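Local coordinates for minor structural protein 4 (Lactococcus phage Tuc2009, PDB 5E7T) that is a minor structural protein of the phage virion that probably forms part of the baseplate, the tail-tip device used in host adsorption, at residues I8-E13 with F91-A96. Residues are numbered along the deposited sequence; the frame is centred on the assembly and turned at random.
Sequences IEHDSE and FVIEGA
In I8, CG1 stands beside the backbone N (chi1 -63°), and an extended second torsion carries CD1 to F91. In I93, CG1 lies anti to the backbone N (chi1 -160°), which brings CD1 over to H10 and to the other branch of I8.

I8 CD1 meets F91 CB at 3.8 Å and also touches the near part of the ring, at CG and CD2. The two side chains cross at a slant. The other branch of I8 turns to I93, with I8 CG2 to I93 CD1 at 4.2 Å. I93 CD1 then packs on H10 CB at 3.8 Å. H10 touches A96 as well, through its CB and through ring atom CD2, which is 4.0 Å from A96 CB. The A96 methyl also rests on S12 CB, at 3.7 Å.

No hydrogen bond joins the two segments. D11 OD1 comes to 3.5 Å of A96 CB and accepts from T97 N, just beyond the segment. S12 OG accepts from Y14 N. G95 has a positive phi, a conformation that suits glycine, where the chain turns beyond strand 87-94.

The axes of 8-10 and 91-94 approach to 10.2 Å and are inclined by 28°. This is consistent with two faces of a curled sheet packing as in a beta sandwich, and with the immunoglobulin-like family of the domain. The two strands are not neighbours in the sheet order. I8, H10, S12, F91, I93 and A96 point toward the other segment. P16 covers H10, I93 and A96. V18 of strand 17-24 and V61 of strand 58-63 each touch both I8 and F91, and I98 of strand 98-103 packs on I8 and I93.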
ATOM      1  N   ILE A   8      23.774  15.026  22.129  1.00 58.23           N
ATOM      2  CA  ILE A   8      22.483  15.240  21.486  1.00 56.21           C
ATOM      3  C   ILE A   8      21.418  14.620  22.362  1.00 62.02           C
ATOM      4  O   ILE A   8      21.373  13.394  22.521  1.00 62.16           O
ATOM      5  CB  ILE A   8      22.413  14.731  20.029  1.00 57.04           C
ATOM      6  CG1 ILE A   8      23.397  15.484  19.143  1.00 57.21           C
ATOM      7  CG2 ILE A   8      20.992  14.875  19.489  1.00 56.33           C
ATOM      8  CD1 ILE A   8      23.717  14.781  17.907  1.00 70.14           C
ATOM      9  N   GLU A   9      20.577  15.488  22.943  1.00 58.46           N
ATOM     10  CA  GLU A   9      19.446  15.162  23.794  1.00 57.44           C
ATOM     11  C   GLU A   9      18.222  15.035  22.919  1.00 62.59           C
ATOM     12  O   GLU A   9      17.959  15.930  22.118  1.00 64.52           O
ATOM     13  CB  GLU A   9      19.241  16.273  24.822  1.00 59.22           C
ATOM     14  CG  GLU A   9      20.201  16.212  25.994  1.00 65.13           C
ATOM     15  CD  GLU A   9      20.026  17.310  27.022  1.00 82.10           C
ATOM     16  OE1 GLU A   9      18.928  17.919  27.092  1.00 71.30           O
ATOM     17  OE2 GLU A   9      21.001  17.553  27.771  1.00 70.96           O
ATOM     18  N   HIS A  10      17.472  13.941  23.060  1.00 58.51           N
ATOM     19  CA  HIS A  10      16.288  13.683  22.234  1.00 58.37           C
ATOM     20  C   HIS A  10      15.054  13.188  23.018  1.00 63.30           C
ATOM     21  O   HIS A  10      15.107  13.027  24.241  1.00 64.08           O
ATOM     22  CB  HIS A  10      16.652  12.692  21.126  1.00 58.45           C
ATOM     23  CG  HIS A  10      17.091  11.370  21.672  1.00 61.37           C
ATOM     24  ND1 HIS A  10      18.378  11.168  22.129  1.00 62.93           N
ATOM     25  CD2 HIS A  10      16.377  10.249  21.877  1.00 62.40           C
ATOM     26  CE1 HIS A  10      18.402   9.936  22.590  1.00 62.14           C
ATOM     27  NE2 HIS A  10      17.216   9.351  22.471  1.00 62.39           N
ATOM     28  N   ASP A  11      13.955  12.919  22.295  1.00 58.97           N
ATOM     29  CA  ASP A  11      12.690  12.467  22.871  1.00 58.42           C
ATOM     30  C   ASP A  11      12.409  10.962  22.757  1.00 63.70           C
ATOM     31  O   ASP A  11      11.329  10.546  23.170  1.00 65.58           O
ATOM     32  CB  ASP A  11      11.525  13.265  22.270  1.00 59.98           C
ATOM     33  CG  ASP A  11      11.325  13.133  20.774  1.00 69.34           C
ATOM     34  OD1 ASP A  11      12.209  12.552  20.102  1.00 71.65           O
ATOM     35  OD2 ASP A  11      10.306  13.655  20.265  1.00 71.68           O
ATOM     36  N   SER A  12      13.342  10.150  22.206  1.00 58.19           N
ATOM     37  CA  SER A  12      13.163   8.703  22.066  1.00 56.62           C
ATOM     38  C   SER A  12      13.581   7.961  23.316  1.00 59.44           C
ATOM     39  O   SER A  12      14.541   8.329  24.018  1.00 58.99           O
ATOM     40  CB  SER A  12      13.921   8.157  20.855  1.00 59.42           C
ATOM     41  OG  SER A  12      13.866   6.741  20.748  1.00 66.48           O
ATOM     42  N   GLU A  13      12.889   6.857  23.570  1.00 54.74           N
ATOM     43  CA  GLU A  13      13.261   6.052  24.723  1.00 52.60           C
ATOM     44  C   GLU A  13      14.276   5.027  24.288  1.00 56.55           C
ATOM     45  O   GLU A  13      14.587   4.111  25.033  1.00 56.41           O
ATOM     46  CB  GLU A  13      12.031   5.394  25.339  1.00 53.20           C
ATOM     47  CG  GLU A  13      11.187   6.352  26.151  1.00 54.19           C
ATOM     48  CD  GLU A  13      11.849   6.992  27.353  1.00 74.73           C
ATOM     49  OE1 GLU A  13      12.687   6.335  28.020  1.00 71.47           O
ATOM     50  OE2 GLU A  13      11.483   8.150  27.653  1.00 72.52           O
ATOM     51  N   PHE A  91      24.873  17.136  12.254  1.00 58.05           N
ATOM     52  CA  PHE A  91      24.519  15.884  12.937  1.00 55.85           C
ATOM     53  C   PHE A  91      23.081  15.545  12.592  1.00 58.26           C
ATOM     54  O   PHE A  91      22.189  16.298  12.940  1.00 57.72           O
ATOM     55  CB  PHE A  91      24.681  16.050  14.461  1.00 57.11           C
ATOM     56  CG  PHE A  91      26.087  16.397  14.908  1.00 58.81           C
ATOM     57  CD1 PHE A  91      26.584  17.692  14.766  1.00 60.74           C
ATOM     58  CD2 PHE A  91      26.912  15.432  15.476  1.00 60.55           C
ATOM     59  CE1 PHE A  91      27.886  18.006  15.159  1.00 61.81           C
ATOM     60  CE2 PHE A  91      28.219  15.749  15.867  1.00 63.36           C
ATOM     61  CZ  PHE A  91      28.692  17.035  15.710  1.00 61.42           C
ATOM     62  N   VAL A  92      22.849  14.461  11.862  1.00 54.37           N
ATOM     63  CA  VAL A  92      21.484  14.110  11.487  1.00 53.80           C
ATOM     64  C   VAL A  92      21.033  12.908  12.286  1.00 61.74           C
ATOM     65  O   VAL A  92      21.592  11.809  12.121  1.00 61.06           O
ATOM     66  CB  VAL A  92      21.274  13.873   9.960  1.00 55.77           C
ATOM     67  CG1 VAL A  92      19.799  13.688   9.627  1.00 54.56           C
ATOM     68  CG2 VAL A  92      21.867  14.998   9.129  1.00 55.43           C
ATOM     69  N   ILE A  93      19.984  13.123  13.126  1.00 60.34           N
ATOM     70  CA  ILE A  93      19.326  12.105  13.959  1.00 60.35           C
ATOM     71  C   ILE A  93      18.320  11.313  13.106  1.00 65.14           C
ATOM     72  O   ILE A  93      17.808  11.839  12.108  1.00 65.37           O
ATOM     73  CB  ILE A  93      18.639  12.761  15.177  1.00 63.36           C
ATOM     74  CG1 ILE A  93      18.390  11.744  16.307  1.00 63.55           C
ATOM     75  CG2 ILE A  93      17.355  13.513  14.768  1.00 64.86           C
ATOM     76  CD1 ILE A  93      18.170  12.339  17.684  1.00 69.60           C
ATOM     77  N   GLU A  94      18.035  10.066  13.499  1.00 61.42           N
ATOM     78  CA  GLU A  94      17.060   9.231  12.818  1.00 61.50           C
ATOM     79  C   GLU A  94      16.133   8.626  13.853  1.00 64.52           C
ATOM     80  O   GLU A  94      16.597   7.987  14.789  1.00 63.74           O
ATOM     81  CB  GLU A  94      17.763   8.136  12.006  1.00 63.68           C
ATOM     82  CG  GLU A  94      16.870   7.412  11.002  1.00 79.96           C
ATOM     83  CD  GLU A  94      17.422   6.144  10.369  1.00116.87           C
ATOM     84  OE1 GLU A  94      18.661   5.948  10.368  1.00117.70           O
ATOM     85  OE2 GLU A  94      16.604   5.356   9.841  1.00119.52           O
ATOM     86  N   GLY A  95      14.839   8.864  13.701  1.00 61.52           N
ATOM     87  CA  GLY A  95      13.835   8.285  14.586  1.00 62.05           C
ATOM     88  C   GLY A  95      13.515   8.995  15.880  1.00 67.54           C
ATOM     89  O   GLY A  95      12.860   8.414  16.755  1.00 69.64           O
ATOM     90  N   ALA A  96      13.945  10.252  16.012  1.00 62.73           N
ATOM     91  CA  ALA A  96      13.672  11.074  17.192  1.00 62.22           C
ATOM     92  C   ALA A  96      13.780  12.539  16.817  1.00 64.30           C
ATOM     93  O   ALA A  96      14.157  12.872  15.684  1.00 62.50           O
ATOM     94  CB  ALA A  96      14.655  10.739  18.319  1.00 63.08           C
TER